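Local coordinates for D-alanyl-lipoteichoic acid synthetase (Streptococcus pneumoniae, PDB 3BMA), which probably takes part in adding D-alanine to lipoteichoic acid during cell-wall biogenesis at the cell membrane, at residues Val44-Phe47 and Glu51-Arg54; Ile293-Pro298 and Leu358-Ala363; Ala81-Gln86 and Val102-Ser107. The protein carries 1 engineered substitution. One frame throughout, in Å; residues are numbered along the deposited sequence. Where two conformers were deposited one is given.

Interaction 1: residues Val44-Phe47 and Glu51-Arg54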
loop_
_atom_site.group_PDB
_atom_site.type_symbol
_atom_site.label_atom_id
_atom_site.label_comp_id
_atom_site.label_asym_id
_atom_site.label_seq_id
_atom_site.Cartn_x
_atom_site.Cartn_y
_atom_site.Cartn_z
ATOM N N VAL C 44 22.576 -27.591 -17.230
ATOM C CA VAL C 44 23.698 -26.936 -16.565
ATOM C C VAL C 44 23.902 -25.552 -17.175
ATOM O O VAL C 44 24.040 -25.431 -18.395
ATOM C CB VAL C 44 25.008 -27.767 -16.699
ATOM C CG1 VAL C 44 26.169 -27.096 -15.960
ATOM C CG2 VAL C 44 24.807 -29.169 -16.172
ATOM N N PRO C 45 23.906 -24.501 -16.329
ATOM C CA PRO C 45 24.165 -23.146 -16.801
ATOM C C PRO C 45 25.562 -23.007 -17.399
ATOM O O PRO C 45 26.563 -23.233 -16.711
ATOM C CB PRO C 45 24.044 -22.303 -15.523
ATOM C CG PRO C 45 23.228 -23.117 -14.601
ATOM C CD PRO C 45 23.647 -24.522 -14.878
ATOM N N PHE C 46 25.611 -22.660 -18.683
ATOM C CA PHE C 46 26.861 -22.360 -19.371
ATOM C C PHE C 46 26.940 -20.858 -19.637
ATOM O O PHE C 46 26.461 -20.375 -20.664
ATOM C CB PHE C 46 26.952 -23.138 -20.688
ATOM C CG PHE C 46 27.554 -24.523 -20.558
ATOM C CD1 PHE C 46 27.125 -25.411 -19.570
ATOM C CD2 PHE C 46 28.527 -24.948 -21.457
ATOM C CE1 PHE C 46 27.672 -26.690 -19.471
ATOM C CE2 PHE C 46 29.078 -26.227 -21.368
ATOM C CZ PHE C 46 28.650 -27.099 -20.374
ATOM N N PHE C 47 27.538 -20.125 -18.701
ATOM C CA PHE C 47 27.700 -18.681 -18.829
ATOM C C PHE C 47 28.884 -18.306 -19.714
ATOM O O PHE C 47 29.979 -18.842 -19.554
ATOM C CB PHE C 47 27.930 -18.034 -17.463
ATOM C CG PHE C 47 26.889 -18.355 -16.434
ATOM C CD1 PHE C 47 25.662 -17.706 -16.437
ATOM C CD2 PHE C 47 27.155 -19.267 -15.425
ATOM C CE1 PHE C 47 24.704 -17.978 -15.473
ATOM C CE2 PHE C 47 26.199 -19.548 -14.452
ATOM C CZ PHE C 47 24.969 -18.906 -14.479
ATOM N N GLU C 51 30.708 -17.012 -27.018
ATOM C CA GLU C 51 31.411 -18.295 -27.060
ATOM C C GLU C 51 30.547 -19.447 -27.555
ATOM O O GLU C 51 31.026 -20.314 -28.280
ATOM C CB GLU C 51 31.995 -18.638 -25.685
ATOM C CG GLU C 51 33.426 -18.151 -25.456
ATOM C CD GLU C 51 33.525 -16.670 -25.108
ATOM O OE1 GLU C 51 34.635 -16.109 -25.247
ATOM O OE2 GLU C 51 32.508 -16.067 -24.693
ATOM N N TRP C 52 29.271 -19.451 -27.170
ATOM C CA TRP C 52 28.364 -20.549 -27.525
ATOM C C TRP C 52 27.624 -20.332 -28.840
ATOM O O TRP C 52 26.847 -21.190 -29.256
ATOM C CB TRP C 52 27.334 -20.800 -26.411
ATOM C CG TRP C 52 27.801 -20.495 -25.018
ATOM C CD1 TRP C 52 27.326 -19.514 -24.196
ATOM C CD2 TRP C 52 28.830 -21.172 -24.283
ATOM N NE1 TRP C 52 27.993 -19.535 -22.993
ATOM C CE2 TRP C 52 28.926 -20.539 -23.021
ATOM C CE3 TRP C 52 29.687 -22.246 -24.569
ATOM C CZ2 TRP C 52 29.840 -20.949 -22.044
ATOM C CZ3 TRP C 52 30.596 -22.651 -23.598
ATOM C CH2 TRP C 52 30.663 -22.004 -22.349
ATOM N N LEU C 53 27.864 -19.192 -29.485
ATOM C CA LEU C 53 27.122 -18.802 -30.686
ATOM C C LEU C 53 27.436 -19.613 -31.943
ATOM O O LEU C 53 26.521 -19.973 -32.689
ATOM C CB LEU C 53 27.291 -17.307 -30.970
ATOM C CG LEU C 53 26.257 -16.378 -30.336
ATOM C CD1 LEU C 53 26.701 -14.937 -30.480
ATOM C CD2 LEU C 53 24.883 -16.584 -30.968
ATOM N N ARG C 54 28.719 -19.883 -32.183
ATOM C CA ARG C 54 29.129 -20.672 -33.343
ATOM C C ARG C 54 29.300 -22.147 -32.991
ATOM O O ARG C 54 30.086 -22.504 -32.105
ATOM C CB ARG C 54 30.401 -20.106 -33.990
ATOM C CG ARG C 54 30.196 -18.836 -34.825
ATOM C CD ARG C 54 29.638 -19.118 -36.229
ATOM N NE ARG C 54 28.179 -19.003 -36.287
ATOM C CZ ARG C 54 27.336 -20.023 -36.440
ATOM N NH1 ARG C 54 26.030 -19.794 -36.475
ATOM N NH2 ARG C 54 27.786 -21.267 -36.561
#
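Phe46 and Trp52 form a buried, T-shaped (edge-to-face) aromatic pair at the carboxyl end of strand 43-47, where the chain turns off the strand end and the indole of Trp52 reaches back to it. The phenyl ring presents its edge to the face of the indole: the centroids of the Phe46 ring and the six-membered ring of Trp52 lie 5.3 Å apart, with the planes inclined at 62°. The closest side-chain approach runs from Phe46 CD2 to Trp52 CH2, 3.7 Å. Phe46 CB adds a CH-pi contact over the same indole face, 4.1 Å from the centroid of the six-membered ring and 22° off its normal. Backbone carbonyls approach the NE1-CZ2 side of the indole, and Glu51 CB lies over the opposite face. Phe47 O comes to the indole edge, near the ring plane, 3.3 Å from Trp52 CZ2. Trp52 NE1 lies 2.9 Å from Phe46 O, but the angle is too poor for a hydrogen bond. Trp52 has an unusually small chi1 of -31°, which keeps CG beside its own backbone N while the indole rests against the strand end. Phe47 contributes its carbonyl group, since its CB points away from the loop; its ring packs against Val102 and Leu76. Around the aromatic pair, Val103 and Pro73 touch Phe46, Leu75 and Val105 touch Trp52, and helix 355-369 packs on both rings. Glu51 OE2 is hydrogen-bonded to Ser49 OG within the loop. The position of this loop, after the first strand at the carboxyl edge of the parallel sheet, is consistent with the SGNH-hydrolase fold of the family's clan, whose members carry their nucleophile in the corresponding loop.

Interaction 2: residues Ile293-Pro298 and Leu358-Ala363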
loop_
_atom_site.group_PDB
_atom_site.type_symbol
_atom_site.label_atom_id
_atom_site.label_comp_id
_atom_site.label_asym_id
_atom_site.label_seq_id
_atom_site.Cartn_x
_atom_site.Cartn_y
_atom_site.Cartn_z
ATOM N N ILE C 293 33.275 -24.179 -12.829
ATOM C CA ILE C 293 34.542 -24.338 -13.533
ATOM C C ILE C 293 34.740 -23.137 -14.458
ATOM O O ILE C 293 33.888 -22.837 -15.291
ATOM C CB ILE C 293 34.684 -25.711 -14.264
ATOM C CG1 ILE C 293 36.084 -25.853 -14.878
ATOM C CG2 ILE C 293 33.572 -25.935 -15.296
ATOM C CD1 ILE C 293 36.531 -27.294 -15.102
ATOM N N PHE C 294 35.851 -22.432 -14.272
ATOM C CA PHE C 294 36.173 -21.260 -15.085
ATOM C C PHE C 294 37.012 -21.611 -16.310
ATOM O O PHE C 294 37.911 -22.454 -16.246
ATOM C CB PHE C 294 36.863 -20.187 -14.242
ATOM C CG PHE C 294 36.033 -19.714 -13.082
ATOM C CD1 PHE C 294 35.005 -18.792 -13.274
ATOM C CD2 PHE C 294 36.255 -20.211 -11.803
ATOM C CE1 PHE C 294 34.230 -18.353 -12.214
ATOM C CE2 PHE C 294 35.479 -19.782 -10.730
ATOM C CZ PHE C 294 34.467 -18.851 -10.937
ATOM N N ILE C 295 36.700 -20.961 -17.427
ATOM C CA ILE C 295 37.410 -21.187 -18.681
ATOM C C ILE C 295 38.128 -19.903 -19.073
ATOM O O ILE C 295 37.509 -18.842 -19.174
ATOM C CB ILE C 295 36.445 -21.603 -19.822
ATOM C CG1 ILE C 295 35.399 -22.629 -19.345
ATOM C CG2 ILE C 295 37.218 -22.060 -21.067
ATOM C CD1 ILE C 295 35.941 -23.989 -18.906
ATOM N N ILE C 296 39.440 -19.995 -19.269
ATOM C CA ILE C 296 40.221 -18.847 -19.711
ATOM C C ILE C 296 40.748 -19.118 -21.120
ATOM O O ILE C 296 41.712 -19.860 -21.279
ATOM C CB ILE C 296 41.371 -18.505 -18.731
ATOM C CG1 ILE C 296 40.844 -18.396 -17.296
ATOM C CG2 ILE C 296 42.053 -17.203 -19.145
ATOM C CD1 ILE C 296 41.894 -18.013 -16.264
ATOM N N PRO C 297 40.099 -18.532 -22.146
ATOM C CA PRO C 297 40.453 -18.734 -23.554
ATOM C C PRO C 297 41.730 -17.999 -23.965
ATOM O O PRO C 297 42.095 -16.997 -23.336
ATOM C CB PRO C 297 39.255 -18.134 -24.312
ATOM C CG PRO C 297 38.208 -17.869 -23.283
ATOM C CD PRO C 297 38.951 -17.621 -22.020
ATOM N N PRO C 298 42.424 -18.503 -25.003
ATOM C CA PRO C 298 43.506 -17.728 -25.587
ATOM C C PRO C 298 43.033 -16.804 -26.713
ATOM O O PRO C 298 41.880 -16.880 -27.152
ATOM C CB PRO C 298 44.410 -18.812 -26.166
ATOM C CG PRO C 298 43.463 -19.869 -26.615
ATOM C CD PRO C 298 42.291 -19.823 -25.654
ATOM N N LEU C 358 37.337 -29.614 -27.875
ATOM C CA LEU C 358 37.711 -30.945 -27.408
ATOM C C LEU C 358 38.590 -30.881 -26.169
ATOM O O LEU C 358 38.474 -31.726 -25.278
ATOM C CB LEU C 358 38.397 -31.733 -28.521
ATOM C CG LEU C 358 37.482 -32.203 -29.654
ATOM C CD1 LEU C 358 38.300 -32.885 -30.722
ATOM C CD2 LEU C 358 36.384 -33.135 -29.136
ATOM N N ALA C 359 39.457 -29.870 -26.120
ATOM C CA ALA C 359 40.261 -29.583 -24.935
ATOM C C ALA C 359 39.369 -29.077 -23.805
ATOM O O ALA C 359 39.570 -29.433 -22.643
ATOM C CB ALA C 359 41.335 -28.558 -25.262
ATOM N N PHE C 360 38.394 -28.243 -24.176
ATOM C CA PHE C 360 37.343 -27.728 -23.291
ATOM C C PHE C 360 36.597 -28.895 -22.637
ATOM O O PHE C 360 36.462 -28.938 -21.411
ATOM C CB PHE C 360 36.401 -26.826 -24.114
ATOM C CG PHE C 360 35.180 -26.329 -23.380
ATOM C CD1 PHE C 360 35.204 -25.110 -22.712
ATOM C CD2 PHE C 360 33.982 -27.047 -23.417
ATOM C CE1 PHE C 360 34.066 -24.630 -22.060
ATOM C CE2 PHE C 360 32.843 -26.578 -22.756
ATOM C CZ PHE C 360 32.888 -25.365 -22.078
ATOM N N ASP C 361 36.155 -29.846 -23.463
ATOM C CA ASP C 361 35.423 -31.029 -23.002
ATOM C C ASP C 361 36.202 -31.901 -22.008
ATOM O O ASP C 361 35.624 -32.411 -21.050
ATOM C CB ASP C 361 34.973 -31.872 -24.197
ATOM C CG ASP C 361 33.855 -32.832 -23.844
ATOM O OD1 ASP C 361 32.892 -32.410 -23.172
ATOM O OD2 ASP C 361 33.931 -34.007 -24.249
ATOM N N LYS C 362 37.509 -32.042 -22.226
ATOM C CA LYS C 362 38.375 -32.868 -21.373
ATOM C C LYS C 362 38.492 -32.369 -19.928
ATOM O O LYS C 362 38.838 -33.138 -19.030
ATOM C CB LYS C 362 39.774 -33.012 -21.990
ATOM C CG LYS C 362 39.845 -33.962 -23.178
ATOM C CD LYS C 362 41.141 -33.783 -23.954
ATOM C CE LYS C 362 41.054 -34.414 -25.334
ATOM N NZ LYS C 362 42.129 -33.932 -26.243
ATOM N N ALA C 363 38.207 -31.087 -19.711
ATOM C CA ALA C 363 38.206 -30.516 -18.368
ATOM C C ALA C 363 36.787 -30.373 -17.822
ATOM O O ALA C 363 36.560 -30.505 -16.616
ATOM C CB ALA C 363 38.922 -29.173 -18.357
#
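Ile295 packs against Phe360 between sheet and helix in an alpha/beta/alpha sandwich, where helix 355-369 lies across one face of the parallel sheet and strand 291-296 supplies part of the apolar surface beneath it. Strand and helix run in opposite senses here: Ile293 lies nearest Ala363, and Ile295 nearest Phe360. The side chains of Ile295 and Phe360 meet at about a right angle. Three carbons of Ile295 share the contact: Ile295 CG1 touches Phe360 CE1 at 3.6 Å, Ile295 CD1 reaches the same CE1 at 3.7 Å, and Ile295 CG2 approaches Phe360 CD1 at 4.0 Å. Phe360 points its CG opposite its backbone N (chi1 174°), which carries the ring off the flank of the helix toward the sheet. In Ile295 a bent chain (chi2 -65°) folds CD1 back, so that both branches bear on the phenyl group.

On the opposite side of the sheet, Phe294 and Ile296 pack on helix 311-326. The outer side of helix 355-369 is tied into the fold as well, by a salt bridge from Asp361 to Arg69 and by Leu358 resting on helix 222-235. One helical turn beyond Phe360 the gap is bridged by an extended Ile293, whose CD1 ends 3.6 Å from Ala363 O and 4.5 Å from Ala363 CB.

Interaction 3: residues Ala81-Gln86 and Val102-Ser107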
loop_
_atom_site.group_PDB
_atom_site.type_symbol
_atom_site.label_atom_id
_atom_site.label_comp_id
_atom_site.label_asym_id
_atom_site.label_seq_id
_atom_site.Cartn_x
_atom_site.Cartn_y
_atom_site.Cartn_z
ATOM N N ALA C 81 28.015 -9.446 -23.557
ATOM C CA ALA C 81 27.615 -9.758 -22.186
ATOM C C ALA C 81 28.832 -10.185 -21.372
ATOM O O ALA C 81 29.561 -11.102 -21.761
ATOM C CB ALA C 81 26.540 -10.843 -22.162
ATOM N N ALA C 82 29.052 -9.493 -20.260
ATOM C CA ALA C 82 30.140 -9.798 -19.341
ATOM C C ALA C 82 29.564 -9.999 -17.941
ATOM O O ALA C 82 28.389 -10.327 -17.807
ATOM C CB ALA C 82 31.169 -8.686 -19.355
ATOM N N SER C 83 30.377 -9.779 -16.910
ATOM C CA SER C 83 30.021 -10.156 -15.538
ATOM C C SER C 83 28.857 -9.386 -14.915
ATOM O O SER C 83 28.092 -9.965 -14.143
ATOM C CB SER C 83 31.248 -10.105 -14.618
ATOM O OG SER C 83 32.253 -11.008 -15.061
ATOM N N LEU C 84 28.722 -8.101 -15.246
ATOM C CA LEU C 84 27.599 -7.295 -14.747
ATOM C C LEU C 84 26.268 -7.828 -15.283
ATOM O O LEU C 84 25.335 -8.031 -14.513
ATOM C CB LEU C 84 27.776 -5.806 -15.071
ATOM C CG LEU C 84 26.920 -4.825 -14.250
ATOM C CD1 LEU C 84 27.301 -4.803 -12.776
ATOM C CD2 LEU C 84 26.987 -3.426 -14.807
ATOM N N ASN C 85 26.202 -8.085 -16.590
ATOM C CA ASN C 85 25.041 -8.742 -17.194
ATOM C C ASN C 85 24.716 -10.090 -16.559
ATOM O O ASN C 85 23.559 -10.357 -16.219
ATOM C CB ASN C 85 25.227 -8.923 -18.703
ATOM C CG ASN C 85 24.615 -7.795 -19.512
ATOM O OD1 ASN C 85 23.492 -7.357 -19.251
ATOM N ND2 ASN C 85 25.347 -7.327 -20.511
ATOM N N GLN C 86 25.741 -10.924 -16.386
ATOM C CA GLN C 86 25.565 -12.265 -15.827
ATOM C C GLN C 86 25.034 -12.201 -14.404
ATOM O O GLN C 86 24.096 -12.916 -14.065
ATOM C CB GLN C 86 26.864 -13.089 -15.887
ATOM C CG GLN C 86 27.391 -13.415 -17.301
ATOM C CD GLN C 86 26.489 -14.330 -18.124
ATOM O OE1 GLN C 86 25.490 -14.858 -17.639
ATOM N NE2 GLN C 86 26.848 -14.518 -19.387
ATOM N N VAL C 102 28.215 -24.968 -12.355
ATOM C CA VAL C 102 28.107 -24.120 -13.552
ATOM C C VAL C 102 29.430 -24.057 -14.347
ATOM O O VAL C 102 30.490 -24.446 -13.843
ATOM C CB VAL C 102 27.618 -22.664 -13.230
ATOM C CG1 VAL C 102 26.353 -22.655 -12.358
ATOM C CG2 VAL C 102 28.711 -21.838 -12.588
ATOM N N VAL C 103 29.341 -23.585 -15.592
ATOM C CA VAL C 103 30.510 -23.249 -16.411
ATOM C C VAL C 103 30.517 -21.735 -16.610
ATOM O O VAL C 103 29.520 -21.158 -17.038
ATOM C CB VAL C 103 30.476 -23.959 -17.793
ATOM C CG1 VAL C 103 31.599 -23.457 -18.700
ATOM C CG2 VAL C 103 30.568 -25.456 -17.625
ATOM N N TYR C 104 31.635 -21.095 -16.285
ATOM C CA TYR C 104 31.756 -19.651 -16.432
ATOM C C TYR C 104 33.008 -19.288 -17.226
ATOM O O TYR C 104 34.121 -19.423 -16.731
ATOM C CB TYR C 104 31.766 -18.977 -15.054
ATOM C CG TYR C 104 31.492 -17.494 -15.094
ATOM C CD1 TYR C 104 30.186 -17.010 -15.059
ATOM C CD2 TYR C 104 32.534 -16.572 -15.165
ATOM C CE1 TYR C 104 29.920 -15.653 -15.104
ATOM C CE2 TYR C 104 32.280 -15.209 -15.211
ATOM C CZ TYR C 104 30.970 -14.760 -15.175
ATOM O OH TYR C 104 30.708 -13.416 -15.225
ATOM N N VAL C 105 32.815 -18.835 -18.462
ATOM C CA VAL C 105 33.907 -18.330 -19.295
ATOM C C VAL C 105 34.378 -16.973 -18.770
ATOM O O VAL C 105 33.556 -16.121 -18.445
ATOM C CB VAL C 105 33.459 -18.221 -20.769
ATOM C CG1 VAL C 105 34.469 -17.444 -21.614
ATOM C CG2 VAL C 105 33.240 -19.604 -21.346
ATOM N N ILE C 106 35.694 -16.796 -18.633
ATOM C CA ILE C 106 36.272 -15.492 -18.304
ATOM C C ILE C 106 37.288 -15.126 -19.376
ATOM O O ILE C 106 38.435 -15.586 -19.344
ATOM C CB ILE C 106 36.995 -15.468 -16.935
ATOM C CG1 ILE C 106 36.121 -16.018 -15.812
ATOM C CG2 ILE C 106 37.423 -14.052 -16.585
ATOM C CD1 ILE C 106 36.846 -16.072 -14.482
ATOM N N SER C 107 36.866 -14.305 -20.331
ATOM C CA SER C 107 37.759 -13.881 -21.400
ATOM C C SER C 107 38.542 -12.647 -20.964
ATOM O O SER C 107 37.944 -11.659 -20.533
ATOM C CB SER C 107 36.980 -13.612 -22.684
ATOM O OG SER C 107 37.857 -13.265 -23.735
#
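Tyr104 reaches from strand 101-105 to the first turn of helix 83-90, where its hydroxyl meets Ser83. The path starts at CB, where a chi1 of -163° turns CG away from the backbone N, and the ring then extends away from the strand. Along one side of the ring, Tyr104 CD1 packs on Phe47 CB of the adjoining strand, and farther out Tyr104 CE1 lies 4.0 Å from Gln86 CG and 4.1 Å from Gln86 CB. On the other side Ile106 CG1 sits at the ring edge, in its plane. This places the tyrosine between the sheet and one of its helical layers in the alpha/beta/alpha sandwich, with helix 83-90 lying on the chain's path from strand 72-76 to strand 101-105; Val281 of helix 274-287 touches the tyrosine as well. At the tip, Tyr104 OH donates a hydrogen bond to Ser83 OG over 2.9 Å, the serine oxygen lying at the ring edge near its plane. Ser83 CA and CB crowd Tyr104 OH at 3.3 and 3.4 Å, while Gln86 CG comes to 3.9 Å from Tyr104 OH. Gln86 is bent at chi2 (-65°), its amide plane turned 75° from the phenol ring, and its NE2 hydrogen-bonds Leu76 O. Ser83 OG is also hydrogen-bonded to Glu274 OE2.

Overall arrangement
The three contacts surround one parallel sheet of order 72-76, 43-47, 101-105, 291-296, 333-335, with centres about 12 Å (1 and 2), 10 Å (1 and 3) and 14 Å (2 and 3) apart. Along the chain interaction 1 comes first, then interaction 3, then interaction 2. Strand 101-105 joins them, since strands 43-47 and 291-296 flank it in the sheet. Interactions 1 and 2 share one face, where Phe360 of helix 355-369 packs on both Phe46 and Trp52; interaction 3 lies on the opposite face, beneath helix 83-90. The three contacts join both helical layers and the loop after the first strand to one sheet, consistent with an SGNH-hydrolase-like fold.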